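Local coordinates for AP205 bacteriophage COAT protein (Acinetobacter phage ap205, PDB 5FS4) that forms the protein shell of a small single-stranded RNA phage, probably assembling from dimers like the one in this structure, at residues B[29-34]-B[52-57]; B[34-39]-B[47-52]; B[103-108]-B[125-130]. The protein carries 2 engineered substitutions. All blocks are in the same frame, centred on the assembly; numbering follows the deposited sequence.

Interaction 1: residues B[29-34]-B[52-57]; sequences TFSASL and QYVSVY
Strands 28-38 and 47-60, the third and fourth strands of the chain's five-stranded antiparallel sheet, form a hairpin, and along 29-34 and 52-57 they pair in regular register. T29, S31 and S33 face V56, V54 and Q52 as hydrogen-bonded pairs, each closed by two backbone bonds, for example S31 N to V54 O at 2.9 Å. F30-S55 and A32-Y53 are the non-hydrogen-bonded pairs between them. On their face of the sheet the F30 and Y53 side chains run side by side, with F30 CZ 4.0 Å from Y53 CD1. F30 CG is anti to the backbone N (chi1 177°), which leans the ring across the strand until S55 OG lies in its plane, 3.3 Å from F30 CD1. That hydroxyl is hydrogen-bonded to H102 of the second subunit. Further on, Y53 CD1 meets A32 CB, and L34 CD2 reaches Y53 OH at 3.7 Å. On the opposite face one water joins T29 OG1 to V54 O, another links S31 OG, Q52 O and Q52 NE2. The ladder thus uses the backbone groups of alternate residues, those between bonding to strands 17-22 and 76-88, while the second subunit covers the aromatic face and the face of T29, S31 and Q52 binds two bridging waters.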
loop_
_atom_site.group_PDB
_atom_site.type_symbol
_atom_site.label_atom_id
_atom_site.label_comp_id
_atom_site.label_asym_id
_atom_site.label_seq_id
_atom_site.Cartn_x
_atom_site.Cartn_y
_atom_site.Cartn_z
ATOM N N THR B 29 7.547 -8.284 -9.321
ATOM C CA THR B 29 7.953 -8.913 -8.055
ATOM C C THR B 29 7.017 -8.458 -6.948
ATOM O O THR B 29 6.429 -7.393 -7.029
ATOM C CB THR B 29 9.419 -8.616 -7.640
ATOM O OG1 THR B 29 9.629 -7.202 -7.532
ATOM C CG2 THR B 29 10.350 -9.129 -8.620
ATOM N N PHE B 30 6.828 -9.329 -5.973
ATOM C CA PHE B 30 6.182 -8.986 -4.711
ATOM C C PHE B 30 7.070 -9.577 -3.634
ATOM O O PHE B 30 7.268 -10.795 -3.632
ATOM C CB PHE B 30 4.800 -9.601 -4.591
ATOM C CG PHE B 30 4.156 -9.305 -3.275
ATOM C CD1 PHE B 30 3.724 -7.993 -3.014
ATOM C CD2 PHE B 30 4.072 -10.302 -2.276
ATOM C CE1 PHE B 30 3.132 -7.661 -1.811
ATOM C CE2 PHE B 30 3.502 -9.956 -1.034
ATOM C CZ PHE B 30 3.033 -8.656 -0.835
ATOM N N SER B 31 7.540 -8.749 -2.693
ATOM C CA SER B 31 8.387 -9.268 -1.627
ATOM C C SER B 31 7.793 -8.996 -0.258
ATOM O O SER B 31 7.159 -7.986 -0.039
ATOM C CB SER B 31 9.778 -8.694 -1.795
ATOM O OG SER B 31 9.795 -7.379 -1.336
ATOM N N ALA B 32 8.015 -9.909 0.683
ATOM C CA ALA B 32 7.519 -9.751 2.069
ATOM C C ALA B 32 8.722 -9.975 3.013
ATOM O O ALA B 32 9.397 -11.010 2.928
ATOM C CB ALA B 32 6.370 -10.769 2.338
ATOM N N SER B 33 9.018 -8.995 3.853
ATOM C CA SER B 33 10.188 -9.064 4.722
ATOM C C SER B 33 9.684 -8.758 6.129
ATOM O O SER B 33 9.104 -7.696 6.347
ATOM C CB SER B 33 11.171 -8.000 4.306
ATOM O OG SER B 33 12.290 -8.066 5.181
ATOM N N LEU B 34 9.884 -9.657 7.073
ATOM C CA LEU B 34 9.295 -9.483 8.415
ATOM C C LEU B 34 10.357 -9.461 9.537
ATOM O O LEU B 34 11.264 -10.286 9.539
ATOM C CB LEU B 34 8.368 -10.648 8.722
ATOM C CG LEU B 34 7.336 -11.116 7.686
ATOM C CD1 LEU B 34 6.473 -12.180 8.291
ATOM C CD2 LEU B 34 6.477 -9.932 7.269
ATOM N N GLN B 52 7.260 -5.613 5.897
ATOM C CA GLN B 52 7.451 -4.683 4.761
ATOM C C GLN B 52 7.055 -5.455 3.554
ATOM O O GLN B 52 7.653 -6.500 3.307
ATOM C CB GLN B 52 8.902 -4.285 4.600
ATOM C CG GLN B 52 9.121 -3.250 3.521
ATOM C CD GLN B 52 10.570 -3.049 3.191
ATOM O OE1 GLN B 52 11.175 -2.083 3.618
ATOM N NE2 GLN B 52 11.145 -4.003 2.438
ATOM N N TYR B 53 6.107 -4.922 2.796
ATOM C CA TYR B 53 5.514 -5.596 1.619
ATOM C C TYR B 53 5.725 -4.690 0.421
ATOM O O TYR B 53 5.283 -3.563 0.442
ATOM C CB TYR B 53 4.015 -5.822 1.842
ATOM C CG TYR B 53 3.702 -6.584 3.075
ATOM C CD1 TYR B 53 3.679 -7.989 3.039
ATOM C CD2 TYR B 53 3.501 -5.954 4.306
ATOM C CE1 TYR B 53 3.429 -8.728 4.199
ATOM C CE2 TYR B 53 3.313 -6.700 5.485
ATOM C CZ TYR B 53 3.273 -8.093 5.427
ATOM O OH TYR B 53 2.994 -8.764 6.604
ATOM N N VAL B 54 6.389 -5.166 -0.624
ATOM C CA VAL B 54 6.784 -4.321 -1.777
ATOM C C VAL B 54 6.360 -4.951 -3.128
ATOM O O VAL B 54 6.595 -6.125 -3.406
ATOM C CB VAL B 54 8.328 -4.016 -1.810
ATOM C CG1 VAL B 54 8.628 -3.094 -2.946
ATOM C CG2 VAL B 54 8.818 -3.410 -0.518
ATOM N N SER B 55 5.652 -4.153 -3.939
ATOM C CA SER B 55 5.142 -4.620 -5.240
ATOM C C SER B 55 5.880 -3.794 -6.293
ATOM O O SER B 55 6.043 -2.602 -6.111
ATOM C CB SER B 55 3.641 -4.395 -5.388
ATOM O OG SER B 55 2.880 -5.115 -4.410
ATOM N N VAL B 56 6.356 -4.454 -7.367
ATOM C CA VAL B 56 7.092 -3.820 -8.433
ATOM C C VAL B 56 6.590 -4.309 -9.779
ATOM O O VAL B 56 6.372 -5.479 -9.972
ATOM C CB VAL B 56 8.623 -4.048 -8.352
ATOM C CG1 VAL B 56 9.355 -3.496 -9.557
ATOM C CG2 VAL B 56 9.198 -3.464 -7.080
ATOM N N TYR B 57 6.302 -3.332 -10.636
ATOM C CA TYR B 57 5.977 -3.617 -12.057
ATOM C C TYR B 57 6.730 -2.655 -12.941
ATOM O O TYR B 57 6.807 -1.434 -12.647
ATOM C CB TYR B 57 4.432 -3.546 -12.299
ATOM C CG TYR B 57 3.925 -4.260 -13.574
ATOM C CD1 TYR B 57 4.067 -3.687 -14.832
ATOM C CD2 TYR B 57 3.333 -5.540 -13.500
ATOM C CE1 TYR B 57 3.638 -4.361 -15.968
ATOM C CE2 TYR B 57 2.927 -6.217 -14.612
ATOM C CZ TYR B 57 3.058 -5.630 -15.842
ATOM O OH TYR B 57 2.649 -6.297 -16.961
HETATM O O HOH W 1 9.029 -6.613 -4.888
HETATM O O HOH W 2 9.825 -6.760 1.334
#

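Interaction 2: residues B[34-39]-B[47-52]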
loop_
_atom_site.group_PDB
_atom_site.type_symbol
_atom_site.label_atom_id
_atom_site.label_comp_id
_atom_site.label_asym_id
_atom_site.label_seq_id
_atom_site.Cartn_x
_atom_site.Cartn_y
_atom_site.Cartn_z
ATOM N N LEU B 34 9.884 -9.657 7.073
ATOM C CA LEU B 34 9.295 -9.483 8.415
ATOM C C LEU B 34 10.357 -9.461 9.537
ATOM O O LEU B 34 11.264 -10.286 9.539
ATOM C CB LEU B 34 8.368 -10.648 8.722
ATOM C CG LEU B 34 7.336 -11.116 7.686
ATOM C CD1 LEU B 34 6.473 -12.180 8.291
ATOM C CD2 LEU B 34 6.477 -9.932 7.269
ATOM N N LEU B 35 10.177 -8.608 10.548
ATOM C CA LEU B 35 11.114 -8.582 11.655
ATOM C C LEU B 35 10.282 -8.646 12.918
ATOM O O LEU B 35 9.444 -7.808 13.106
ATOM C CB LEU B 35 11.968 -7.302 11.593
ATOM C CG LEU B 35 13.180 -7.186 12.501
ATOM C CD1 LEU B 35 13.841 -5.844 12.235
ATOM C CD2 LEU B 35 12.828 -7.276 13.966
ATOM N N ARG B 36 10.544 -9.634 13.775
ATOM C CA ARG B 36 9.918 -9.740 15.078
ATOM C C ARG B 36 10.919 -9.300 16.156
ATOM O O ARG B 36 12.134 -9.613 16.084
ATOM C CB ARG B 36 9.451 -11.167 15.353
ATOM C CG ARG B 36 8.571 -11.259 16.608
ATOM C CD ARG B 36 8.092 -12.679 16.833
ATOM N NE ARG B 36 7.408 -12.889 18.139
ATOM C CZ ARG B 36 6.109 -13.188 18.336
ATOM N NH1 ARG B 36 5.234 -13.282 17.326
ATOM N NH2 ARG B 36 5.658 -13.358 19.576
ATOM N N GLN B 37 10.435 -8.589 17.167
ATOM C CA GLN B 37 11.330 -8.052 18.189
ATOM C C GLN B 37 10.635 -7.874 19.527
ATOM O O GLN B 37 9.613 -7.220 19.577
ATOM C CB GLN B 37 11.825 -6.720 17.667
ATOM C CG GLN B 37 12.920 -6.104 18.480
ATOM C CD GLN B 37 13.516 -4.955 17.729
ATOM O OE1 GLN B 37 12.811 -4.002 17.407
ATOM N NE2 GLN B 37 14.808 -5.052 17.402
ATOM N N ARG B 38 11.185 -8.464 20.589
ATOM C CA ARG B 38 10.772 -8.194 21.976
ATOM C C ARG B 38 11.191 -6.756 22.326
ATOM O O ARG B 38 12.299 -6.362 21.996
ATOM C CB ARG B 38 11.421 -9.218 22.918
ATOM C CG ARG B 38 10.902 -9.227 24.354
ATOM C CD ARG B 38 11.781 -10.120 25.251
ATOM N NE ARG B 38 11.042 -10.632 26.411
ATOM C CZ ARG B 38 10.085 -11.569 26.367
ATOM N NH1 ARG B 38 9.707 -12.143 25.211
ATOM N NH2 ARG B 38 9.483 -11.936 27.498
ATOM N N VAL B 39 10.294 -5.937 22.900
ATOM C CA VAL B 39 10.605 -4.501 23.133
ATOM C C VAL B 39 10.006 -3.963 24.435
ATOM O O VAL B 39 9.216 -4.650 25.085
ATOM C CB VAL B 39 10.172 -3.599 21.952
ATOM C CG1 VAL B 39 10.954 -3.911 20.688
ATOM C CG2 VAL B 39 8.683 -3.711 21.674
ATOM N N ASN B 47 5.946 -8.084 21.882
ATOM C CA ASN B 47 6.682 -8.624 20.727
ATOM C C ASN B 47 6.349 -7.881 19.424
ATOM O O ASN B 47 5.353 -8.187 18.748
ATOM C CB ASN B 47 6.359 -10.107 20.590
ATOM C CG ASN B 47 6.931 -10.917 21.699
ATOM O OD1 ASN B 47 6.226 -11.261 22.622
ATOM N ND2 ASN B 47 8.211 -11.177 21.653
ATOM N N ASN B 48 7.153 -6.900 19.060
ATOM C CA ASN B 48 6.781 -6.052 17.928
ATOM C C ASN B 48 7.044 -6.798 16.620
ATOM O O ASN B 48 8.050 -7.563 16.491
ATOM C CB ASN B 48 7.518 -4.720 17.876
ATOM C CG ASN B 48 6.865 -3.752 16.897
ATOM O OD1 ASN B 48 5.760 -3.199 17.168
ATOM N ND2 ASN B 48 7.474 -3.588 15.723
ATOM N N VAL B 49 6.172 -6.585 15.645
ATOM C CA VAL B 49 6.429 -7.124 14.343
ATOM C C VAL B 49 6.374 -5.979 13.361
ATOM O O VAL B 49 5.415 -5.223 13.359
ATOM C CB VAL B 49 5.402 -8.212 13.973
ATOM C CG1 VAL B 49 5.684 -8.735 12.562
ATOM C CG2 VAL B 49 5.407 -9.378 14.962
ATOM N N SER B 50 7.392 -5.848 12.510
ATOM C CA SER B 50 7.358 -4.920 11.402
ATOM C C SER B 50 7.458 -5.753 10.133
ATOM O O SER B 50 8.448 -6.565 9.946
ATOM C CB SER B 50 8.556 -3.971 11.503
ATOM O OG SER B 50 8.532 -3.002 10.486
ATOM N N GLY B 51 6.418 -5.655 9.310
ATOM C CA GLY B 51 6.388 -6.320 8.016
ATOM C C GLY B 51 6.396 -5.356 6.871
ATOM O O GLY B 51 5.602 -4.427 6.823
ATOM N N GLN B 52 7.260 -5.613 5.897
ATOM C CA GLN B 52 7.451 -4.683 4.761
ATOM C C GLN B 52 7.055 -5.455 3.554
ATOM O O GLN B 52 7.653 -6.500 3.307
ATOM C CB GLN B 52 8.902 -4.285 4.600
ATOM C CG GLN B 52 9.121 -3.250 3.521
ATOM C CD GLN B 52 10.570 -3.049 3.191
ATOM O OE1 GLN B 52 11.175 -2.083 3.618
ATOM N NE2 GLN B 52 11.145 -4.003 2.438
HETATM O O HOH W 3 9.919 -5.236 14.634
#
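N47 begins the second strand opposite R38, its side chain lying against the guanidinium of R36. N47 CB sits over one face of that group, 3.5 Å from R36 NH2, and the amide and guanidinium planes are turned 35° apart. R36 gets there with an extended chain that starts with CG anti to the backbone N (chi1 -170°); its NH1 is hydrogen-bonded to L117 O of the second subunit. N48 pairs with Q37 through two backbone bonds, both noticeably bent at the hydrogen: Q37 N to N48 O at 2.7 Å, and a return bond from N48 N to Q37 O modelled so short that its length is doubtful. On the side-chain side, N48 CB touches V39 CG2, and N48 ND2 donates to a water that in turn donates to L35 O, bridging the strands beside the ladder. V49, facing R36, lays its CG2 4.0 Å from the aliphatic R36 CG. S50 and L35 form the next hydrogen-bonded pair: L35 N reaches S50 O at 2.7 Å, and S50 N returns a straighter bond to L35 O, with 165° at the hydrogen. At G51 there is no side chain, and L34 CD2 settles 3.7 Å from G51 CA. This is the turn-proximal end of the hairpin. R38 forms a salt bridge with E45 in the connection, strand 76-88 flanks 47-52 through backbone bonds from V49 to G87 and G51 to I85, and the face of L34 and V49 packs on G118 and G116 of the second subunit.

Interaction 3: residues B[103-108]-B[125-130]; sequences KRNVDT and AIVSSD
N105, on helix 92-111, grips the C-terminal segment by a pair of hydrogen bonds to the backbone of V127. Its OD1 accepts from V127 N at 3.1 Å, and its ND2 donates to V127 O at 3.0 Å. Both are nearly straight, with 168° and 169° at the hydrogen. V127 O lies almost in the amide plane of N105, whereas V127 N is tilted from it. The two-point grip fixes the rotation of the amide and lets a side chain bind both polar backbone atoms of one residue, much as a neighbouring strand would bind them. A water extends the polar network: it approaches N105 OD1, T108 OG1 and A125 O, and the distance to A125 O is 2.7 Å. It has more acceptors near it than protons to give, so these links may not all be made at once.

Van der Waals contacts of V127 and I126 with polar side chains accompany these bonds. V127 CG2 stands 3.5 Å above the guanidinium plane of R104, over its centre, and R104 is brought there by a chain extended from CG to NE. The valine and arginine side chains cross at about a right angle. I126 crosses the N105 side chain at a slant, its CG2 3.6 Å from N105 OD1. Within 125-130 the chain then turns a corner, where S128 OG accepts from D130 N in an ST turn.

Helix 92-111 thus carries the short strand 127-128, and V127 pairs in an antiparallel ladder with a strand of the second subunit. N105 also packs on F30 of that subunit and I126 on its W20, while D130 OD2 is hydrogen-bonded to its Y57 OH.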
loop_
_atom_site.group_PDB
_atom_site.type_symbol
_atom_site.label_atom_id
_atom_site.label_comp_id
_atom_site.label_asym_id
_atom_site.label_seq_id
_atom_site.Cartn_x
_atom_site.Cartn_y
_atom_site.Cartn_z
ATOM N N LYS B 103 -6.678 0.795 4.170
ATOM C CA LYS B 103 -6.999 0.476 2.789
ATOM C C LYS B 103 -8.163 1.383 2.321
ATOM O O LYS B 103 -8.079 1.978 1.265
ATOM C CB LYS B 103 -7.354 -0.995 2.609
ATOM C CG LYS B 103 -6.172 -1.968 2.631
ATOM C CD LYS B 103 -6.626 -3.378 2.232
ATOM C CE LYS B 103 -7.372 -4.026 3.389
ATOM N NZ LYS B 103 -7.987 -5.354 3.073
ATOM N N ARG B 104 -9.178 1.518 3.178
ATOM C CA ARG B 104 -10.325 2.298 2.909
ATOM C C ARG B 104 -9.975 3.756 2.712
ATOM O O ARG B 104 -10.477 4.398 1.809
ATOM C CB ARG B 104 -11.273 2.178 4.082
ATOM C CG ARG B 104 -12.477 3.073 3.914
ATOM C CD ARG B 104 -13.536 2.722 4.919
ATOM N NE ARG B 104 -14.600 3.706 4.844
ATOM C CZ ARG B 104 -15.629 3.727 5.672
ATOM N NH1 ARG B 104 -15.732 2.857 6.671
ATOM N NH2 ARG B 104 -16.546 4.663 5.510
ATOM N N ASN B 105 -9.090 4.264 3.543
ATOM C CA ASN B 105 -8.768 5.663 3.504
ATOM C C ASN B 105 -7.858 5.942 2.287
ATOM O O ASN B 105 -8.002 6.945 1.635
ATOM C CB ASN B 105 -8.090 6.088 4.791
ATOM C CG ASN B 105 -9.067 6.263 5.936
ATOM O OD1 ASN B 105 -10.226 6.636 5.740
ATOM N ND2 ASN B 105 -8.586 6.062 7.109
ATOM N N VAL B 106 -6.929 5.046 1.997
ATOM C CA VAL B 106 -6.129 5.176 0.821
ATOM C C VAL B 106 -7.013 5.101 -0.433
ATOM O O VAL B 106 -6.846 5.916 -1.341
ATOM C CB VAL B 106 -4.979 4.144 0.731
ATOM C CG1 VAL B 106 -4.267 4.338 -0.610
ATOM C CG2 VAL B 106 -3.995 4.267 1.905
ATOM N N ASP B 107 -7.951 4.156 -0.484
ATOM C CA ASP B 107 -8.891 4.038 -1.620
ATOM C C ASP B 107 -9.603 5.359 -1.861
ATOM O O ASP B 107 -9.701 5.801 -2.976
ATOM C CB ASP B 107 -9.967 2.934 -1.401
ATOM C CG ASP B 107 -9.414 1.537 -1.448
ATOM O OD1 ASP B 107 -8.272 1.355 -1.957
ATOM O OD2 ASP B 107 -10.115 0.615 -0.922
ATOM N N THR B 108 -10.085 5.979 -0.801
ATOM C CA THR B 108 -10.829 7.279 -0.946
ATOM C C THR B 108 -10.038 8.326 -1.706
ATOM O O THR B 108 -10.590 9.002 -2.563
ATOM C CB THR B 108 -11.333 7.773 0.438
ATOM O OG1 THR B 108 -12.308 6.858 0.983
ATOM C CG2 THR B 108 -11.939 9.130 0.353
ATOM N N ALA B 125 -13.778 11.948 2.780
ATOM C CA ALA B 125 -14.404 11.339 3.946
ATOM C C ALA B 125 -13.427 10.264 4.510
ATOM O O ALA B 125 -13.503 9.088 4.174
ATOM C CB ALA B 125 -15.728 10.682 3.527
ATOM N N ILE B 126 -12.533 10.700 5.367
ATOM C CA ILE B 126 -11.580 9.828 6.061
ATOM C C ILE B 126 -12.135 9.417 7.443
ATOM O O ILE B 126 -12.769 10.234 8.144
ATOM C CB ILE B 126 -10.236 10.576 6.243
ATOM C CG1 ILE B 126 -9.626 10.991 4.892
ATOM C CG2 ILE B 126 -9.214 9.776 7.077
ATOM C CD1 ILE B 126 -9.431 9.862 3.868
ATOM N N VAL B 127 -11.918 8.140 7.805
ATOM C CA VAL B 127 -12.508 7.576 8.982
ATOM C C VAL B 127 -11.526 6.794 9.831
ATOM O O VAL B 127 -10.545 6.277 9.310
ATOM C CB VAL B 127 -13.690 6.651 8.614
ATOM C CG1 VAL B 127 -14.750 7.439 7.847
ATOM C CG2 VAL B 127 -13.245 5.415 7.834
ATOM N N SER B 128 -11.823 6.712 11.130
ATOM C CA SER B 128 -11.097 5.845 12.045
ATOM C C SER B 128 -11.623 4.447 11.970
ATOM O O SER B 128 -12.683 4.210 11.463
ATOM C CB SER B 128 -11.246 6.383 13.470
ATOM O OG SER B 128 -10.661 5.519 14.459
ATOM N N SER B 129 -10.859 3.507 12.497
ATOM C CA SER B 129 -11.299 2.119 12.642
ATOM C C SER B 129 -12.324 2.006 13.799
ATOM O O SER B 129 -13.050 0.998 13.907
ATOM C CB SER B 129 -10.115 1.255 12.940
ATOM O OG SER B 129 -9.467 1.727 14.120
ATOM N N ASP B 130 -12.318 2.997 14.694
ATOM C CA ASP B 130 -13.305 3.034 15.774
ATOM C C ASP B 130 -14.663 3.361 15.206
ATOM O O ASP B 130 -14.814 4.044 14.187
ATOM C CB ASP B 130 -12.934 4.070 16.857
ATOM C CG ASP B 130 -11.801 3.631 17.740
ATOM O OD1 ASP B 130 -11.589 2.420 17.957
ATOM O OD2 ASP B 130 -11.167 4.534 18.309
HETATM O O HOH W 4 -12.109 6.783 3.739
#

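In the fold
Interactions 1 and 2 are consecutive lengths of one hairpin, strands 28-38 and 47-60, with centres 16 Å apart; they share L34 and Q52, and interaction 2 is nested inside the loop that interaction 1 closes. Interaction 3 follows later in the chain, joining helix 92-111 to the C-terminal segment, with its centre 23 Å from interaction 1 and 25 Å from interaction 2 and no touch to either. What unites them is the second subunit: the hairpin face bearing F30 and Y53 is covered by it, and the segment held in interaction 3 pairs with one of its strands, an arrangement consistent with a dimer whose chains interlock.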